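PDB 5LKB: glutathione S-transferase omega-like 2 from Saccharomyces cerevisiae, which acts as a glutathione-dependent one-cysteine thiol transferase, dehydroascorbate reductase and dimethylarsinic acid reductase, and reacts with glutathionyl-(hydro)quinones. Local coordinates for residues R51-L61 / S174-N182. Numbering follows the deposited sequence.
Sequences RTLITRALKGL and SSEIIRILN
Arg-51 reaches over to Ser-174 at the start of helix 174-182, and its side chain can be followed atom by atom. CB lies 3.9 Å from Ile-178 CG2; CD then passes Ser-174 OG, and the extended chain from CG to NE carries the guanidinium on, where NH1 makes a weak, bent hydrogen bond of 2.9 Å to Ser-174 OG. The backbone N of Ser-175 lies level with the guanidinium, beside NH1 but not bonded to it. Further along, Ile-178 CG2 rests against Thr-55 OG1 at 3.5 Å. That hydroxyl, set beside its own backbone N (chi1 -59°), bonds back to Arg-51 O, which also takes Thr-55 N from the opposite face of its carbonyl plane. This rotation leaves Thr-55 CG2 to meet Leu-181 CB at 3.7 Å; an alanine here would probably open a gap beside Leu-181 and leave Arg-51 O with one bond fewer. Leu-181 CD1 comes up to Thr-52 O, and Leu-61, whose N closes the Schellman motif around Gly-60, lays CD1 against Leu-181 CD2 at 3.8 Å. Thr-52 CG2 meets Ile-177 CG2 at 3.6 Å. The two helices run nearly parallel, 4° apart, in the thioredoxin-like domain. Methyls thus line the middle, with polar groups at both ends: Lys-59 CE lies 3.4 Å from Asn-182 O, its NZ bonded to Thr-197 O, while glutathione-binding Ser-174 also bonds a glycerol, probably from the crystallisation liquor.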
ATOM      1  N   ARG A  51       6.368  18.410 -14.648  1.00 15.21           N
ATOM      2  CA  ARG A  51       7.169  18.391 -15.864  1.00 14.45           C
ATOM      3  C   ARG A  51       7.624  19.776 -16.199  1.00 14.59           C
ATOM      4  O   ARG A  51       8.767  19.953 -16.594  1.00 15.61           O
ATOM      5  CB  ARG A  51       6.347  17.887 -17.048  1.00 14.29           C
ATOM      6  CG  ARG A  51       5.749  16.454 -16.952  1.00 16.81           C
ATOM      7  CD  ARG A  51       4.741  16.324 -18.063  1.00 16.26           C
ATOM      8  NE  ARG A  51       4.445  14.934 -18.380  1.00 15.37           N
ATOM      9  CZ  ARG A  51       3.728  14.560 -19.423  1.00 18.00           C
ATOM     10  NH1 ARG A  51       3.271  15.501 -20.265  1.00 17.09           N
ATOM     11  NH2 ARG A  51       3.512  13.280 -19.639  1.00 16.65           N
ATOM     12  N   THR A  52       6.736  20.739 -16.031  1.00 14.07           N
ATOM     13  CA  THR A  52       7.043  22.103 -16.448  1.00 15.29           C
ATOM     14  C   THR A  52       8.012  22.777 -15.493  1.00 15.56           C
ATOM     15  O   THR A  52       8.809  23.614 -15.932  1.00 15.18           O
ATOM     16  CB  THR A  52       5.762  22.922 -16.640  1.00 14.19           C
ATOM     17  OG1 THR A  52       5.118  23.264 -15.427  1.00 15.87           O
ATOM     18  CG2 THR A  52       4.760  22.217 -17.510  1.00 15.28           C
ATOM     19  N   LEU A  53       7.952  22.466 -14.183  1.00 14.94           N
ATOM     20  CA  LEU A  53       8.902  23.025 -13.236  1.00 15.57           C
ATOM     21  C   LEU A  53      10.306  22.516 -13.519  1.00 16.16           C
ATOM     22  O   LEU A  53      11.265  23.298 -13.505  1.00 14.96           O
ATOM     23  CB  LEU A  53       8.516  22.671 -11.827  1.00 14.04           C
ATOM     24  CG  LEU A  53       7.275  23.285 -11.275  1.00 17.95           C
ATOM     25  CD1 LEU A  53       7.043  22.772  -9.827  1.00 17.75           C
ATOM     26  CD2 LEU A  53       7.303  24.806 -11.255  1.00 19.01           C
ATOM     27  N   ILE A  54      10.455  21.223 -13.783  1.00 14.19           N
ATOM     28  CA  ILE A  54      11.756  20.646 -14.068  1.00 14.03           C
ATOM     29  C   ILE A  54      12.342  21.315 -15.322  1.00 14.57           C
ATOM     30  O   ILE A  54      13.516  21.706 -15.369  1.00 15.47           O
ATOM     31  CB  ILE A  54      11.679  19.116 -14.239  1.00 15.24           C
ATOM     32  CG1 ILE A  54      11.283  18.478 -12.888  1.00 15.72           C
ATOM     33  CG2 ILE A  54      12.998  18.551 -14.705  1.00 16.18           C
ATOM     34  CD1 ILE A  54      10.683  17.115 -13.028  1.00 15.86           C
ATOM     35  N   THR A  55      11.520  21.428 -16.354  1.00 14.55           N
ATOM     36  CA  THR A  55      11.979  21.967 -17.627  1.00 15.68           C
ATOM     37  C   THR A  55      12.311  23.448 -17.497  1.00 18.04           C
ATOM     38  O   THR A  55      13.342  23.898 -18.019  1.00 17.55           O
ATOM     39  CB  THR A  55      10.910  21.717 -18.690  1.00 16.19           C
ATOM     40  OG1 THR A  55      10.634  20.306 -18.824  1.00 16.53           O
ATOM     41  CG2 THR A  55      11.405  22.159 -20.070  1.00 16.94           C
ATOM     42  N   ARG A  56      11.488  24.205 -16.781  1.00 15.96           N
ATOM     43  CA  ARG A  56      11.790  25.596 -16.479  1.00 16.13           C
ATOM     44  C   ARG A  56      13.160  25.754 -15.830  1.00 18.51           C
ATOM     45  O   ARG A  56      13.935  26.674 -16.156  1.00 17.34           O
ATOM     46  CB  ARG A  56      10.655  26.238 -15.667  1.00 15.07           C
ATOM     47  CG  ARG A  56      10.957  27.624 -15.091  1.00 17.84           C
ATOM     48  CD  ARG A  56       9.722  28.144 -14.479  1.00 15.59           C
ATOM     49  NE  ARG A  56       9.891  29.321 -13.623  1.00 19.37           N
ATOM     50  CZ  ARG A  56      10.043  29.349 -12.304  1.00 21.59           C
ATOM     51  NH1 ARG A  56      10.075  28.226 -11.557  1.00 17.22           N
ATOM     52  NH2 ARG A  56      10.088  30.519 -11.683  1.00 20.25           N
ATOM     53  N   ALA A  57      13.483  24.905 -14.868  1.00 15.99           N
ATOM     54  CA  ALA A  57      14.796  24.996 -14.239  1.00 14.31           C
ATOM     55  C   ALA A  57      15.919  24.624 -15.199  1.00 19.56           C
ATOM     56  O   ALA A  57      16.933  25.347 -15.277  1.00 19.13           O
ATOM     57  CB  ALA A  57      14.847  24.098 -13.006  1.00 17.01           C
ATOM     58  N   LEU A  58      15.795  23.508 -15.903  1.00 17.30           N
ATOM     59  CA  LEU A  58      16.865  22.971 -16.738  1.00 18.54           C
ATOM     60  C   LEU A  58      17.178  23.950 -17.864  1.00 19.99           C
ATOM     61  O   LEU A  58      18.327  24.071 -18.306  1.00 22.74           O
ATOM     62  CB  LEU A  58      16.465  21.614 -17.332  1.00 17.00           C
ATOM     63  CG  LEU A  58      16.491  20.407 -16.364  1.00 17.36           C
ATOM     64  CD1 LEU A  58      15.932  19.166 -17.055  1.00 19.84           C
ATOM     65  CD2 LEU A  58      17.856  20.075 -15.883  1.00 20.40           C
ATOM     66  N   LYS A  59      16.158  24.643 -18.346  1.00 18.18           N
ATOM     67  CA  LYS A  59      16.373  25.577 -19.448  1.00 18.16           C
ATOM     68  C   LYS A  59      16.706  26.975 -18.956  1.00 21.87           C
ATOM     69  O   LYS A  59      16.822  27.895 -19.797  1.00 22.18           O
ATOM     70  CB  LYS A  59      15.161  25.572 -20.379  1.00 18.74           C
ATOM     71  CG  LYS A  59      15.046  24.295 -21.275  1.00 19.77           C
ATOM     72  CD  LYS A  59      16.199  24.147 -22.236  1.00 27.06           C
ATOM     73  CE  LYS A  59      15.951  25.010 -23.452  1.00 19.35           C
ATOM     74  NZ  LYS A  59      17.263  25.540 -24.056  1.00 29.37           N
ATOM     75  N   GLY A  60      16.878  27.173 -17.639  1.00 17.89           N
ATOM     76  CA  GLY A  60      17.340  28.458 -17.127  1.00 19.13           C
ATOM     77  C   GLY A  60      16.361  29.597 -17.213  1.00 21.34           C
ATOM     78  O   GLY A  60      16.767  30.746 -17.464  1.00 21.86           O
ATOM     79  N   LEU A  61      15.078  29.326 -17.070  1.00 17.57           N
ATOM     80  CA  LEU A  61      13.997  30.257 -17.284  1.00 17.36           C
ATOM     81  C   LEU A  61      13.320  30.717 -16.001  1.00 16.66           C
ATOM     82  O   LEU A  61      12.252  31.334 -16.055  1.00 17.45           O
ATOM     83  CB  LEU A  61      12.962  29.665 -18.266  1.00 19.67           C
ATOM     84  CG  LEU A  61      13.486  29.284 -19.620  1.00 18.92           C
ATOM     85  CD1 LEU A  61      12.526  28.391 -20.394  1.00 23.69           C
ATOM     86  CD2 LEU A  61      13.761  30.611 -20.398  1.00 21.58           C
ATOM     87  N   SER A 174       0.597  20.031 -20.521  1.00 14.67           N
ATOM     88  CA  SER A 174       1.971  19.971 -20.037  1.00 14.93           C
ATOM     89  C   SER A 174       2.939  19.485 -21.122  1.00 16.03           C
ATOM     90  O   SER A 174       4.116  19.858 -21.114  1.00 16.66           O
ATOM     91  CB  SER A 174       2.072  19.082 -18.765  1.00 15.94           C
ATOM     92  OG  SER A 174       1.840  17.696 -19.062  1.00 15.84           O
ATOM     93  N   SER A 175       2.493  18.599 -22.025  1.00 16.39           N
ATOM     94  CA  SER A 175       3.400  18.032 -23.007  1.00 15.65           C
ATOM     95  C   SER A 175       3.831  19.111 -23.998  1.00 14.51           C
ATOM     96  O   SER A 175       4.910  18.971 -24.588  1.00 18.17           O
ATOM     97  CB  SER A 175       2.734  16.876 -23.763  1.00 22.79           C
ATOM     98  OG  SER A 175       1.615  17.297 -24.543  1.00 22.22           O
ATOM     99  N   GLU A 176       2.995  20.157 -24.162  1.00 16.98           N
ATOM    100  CA  GLU A 176       3.301  21.240 -25.115  1.00 15.74           C
ATOM    101  C   GLU A 176       4.031  22.349 -24.383  1.00 18.60           C
ATOM    102  O   GLU A 176       4.949  22.959 -24.934  1.00 16.94           O
ATOM    103  CB  GLU A 176       2.020  21.751 -25.751  1.00 18.06           C
ATOM    104  CG  GLU A 176       1.482  20.737 -26.779  1.00 20.32           C
ATOM    105  CD  GLU A 176       0.074  21.035 -27.278  1.00 22.34           C
ATOM    106  OE1 GLU A 176      -0.597  21.971 -26.805  1.00 19.07           O
ATOM    107  OE2 GLU A 176      -0.415  20.293 -28.157  1.00 26.98           O
ATOM    108  N   ILE A 177       3.627  22.647 -23.141  1.00 17.40           N
ATOM    109  CA  ILE A 177       4.382  23.662 -22.381  1.00 16.16           C
ATOM    110  C   ILE A 177       5.862  23.306 -22.328  1.00 17.85           C
ATOM    111  O   ILE A 177       6.728  24.169 -22.491  1.00 16.73           O
ATOM    112  CB  ILE A 177       3.774  23.868 -20.977  1.00 14.26           C
ATOM    113  CG1 ILE A 177       2.374  24.472 -21.053  1.00 17.06           C
ATOM    114  CG2 ILE A 177       4.696  24.706 -20.063  1.00 16.07           C
ATOM    115  CD1 ILE A 177       1.566  24.337 -19.723  1.00 16.44           C
ATOM    116  N   ILE A 178       6.209  22.033 -22.103  1.00 16.36           N
ATOM    117  CA  ILE A 178       7.628  21.698 -22.032  1.00 16.51           C
ATOM    118  C   ILE A 178       8.338  21.824 -23.391  1.00 17.23           C
ATOM    119  O   ILE A 178       9.555  22.032 -23.434  1.00 16.82           O
ATOM    120  CB  ILE A 178       7.812  20.319 -21.336  1.00 18.17           C
ATOM    121  CG1 ILE A 178       7.206  19.189 -22.181  1.00 17.55           C
ATOM    122  CG2 ILE A 178       7.316  20.408 -19.915  1.00 17.43           C
ATOM    123  CD1 ILE A 178       7.297  17.797 -21.456  1.00 16.29           C
ATOM    124  N   ARG A 179       7.591  21.701 -24.490  1.00 17.20           N
ATOM    125  CA  ARG A 179       8.165  21.966 -25.803  1.00 18.30           C
ATOM    126  C   ARG A 179       8.376  23.460 -25.972  1.00 17.73           C
ATOM    127  O   ARG A 179       9.424  23.895 -26.474  1.00 17.79           O
ATOM    128  CB  ARG A 179       7.231  21.399 -26.876  1.00 19.10           C
ATOM    129  CG  ARG A 179       7.251  19.875 -27.027  1.00 20.38           C
ATOM    130  CD  ARG A 179       8.613  19.317 -27.429  1.00 21.07           C
ATOM    131  NE  ARG A 179       8.703  17.850 -27.277  1.00 22.02           N
ATOM    132  CZ  ARG A 179       8.359  16.955 -28.179  1.00 21.63           C
ATOM    133  NH1 ARG A 179       7.892  17.357 -29.382  1.00 28.88           N
ATOM    134  NH2 ARG A 179       8.495  15.658 -27.924  1.00 22.92           N
ATOM    135  N   ILE A 180       7.421  24.267 -25.512  1.00 16.83           N
ATOM    136  CA  ILE A 180       7.627  25.726 -25.581  1.00 17.92           C
ATOM    137  C   ILE A 180       8.879  26.125 -24.812  1.00 18.09           C
ATOM    138  O   ILE A 180       9.739  26.876 -25.314  1.00 17.95           O
ATOM    139  CB  ILE A 180       6.377  26.465 -25.094  1.00 15.96           C
ATOM    140  CG1 ILE A 180       5.168  26.173 -25.975  1.00 18.40           C
ATOM    141  CG2 ILE A 180       6.602  28.006 -25.026  1.00 20.09           C
ATOM    142  CD1 ILE A 180       3.825  26.732 -25.423  1.00 20.12           C
ATOM    143  N   LEU A 181       9.012  25.639 -23.565  1.00 18.02           N
ATOM    144  CA  LEU A 181      10.158  26.018 -22.754  1.00 14.54           C
ATOM    145  C   LEU A 181      11.429  25.564 -23.384  1.00 16.61           C
ATOM    146  O   LEU A 181      12.430  26.238 -23.254  1.00 20.29           O
ATOM    147  CB  LEU A 181      10.003  25.367 -21.366  1.00 16.45           C
ATOM    148  CG  LEU A 181       8.806  25.877 -20.563  1.00 16.26           C
ATOM    149  CD1 LEU A 181       8.649  25.078 -19.301  1.00 18.65           C
ATOM    150  CD2 LEU A 181       8.831  27.363 -20.190  1.00 18.17           C
ATOM    151  N   ASN A 182      11.448  24.391 -24.021  1.00 19.54           N
ATOM    152  CA  ASN A 182      12.668  23.879 -24.597  1.00 19.70           C
ATOM    153  C   ASN A 182      13.029  24.560 -25.934  1.00 19.51           C
ATOM    154  O   ASN A 182      14.189  24.469 -26.336  1.00 22.01           O
ATOM    155  CB  ASN A 182      12.610  22.362 -24.790  1.00 22.08           C
ATOM    156  CG  ASN A 182      13.907  21.802 -25.307  1.00 19.75           C
ATOM    157  OD1 ASN A 182      14.930  21.800 -24.582  1.00 20.08           O
ATOM    158  ND2 ASN A 182      13.891  21.283 -26.534  1.00 24.76           N
TER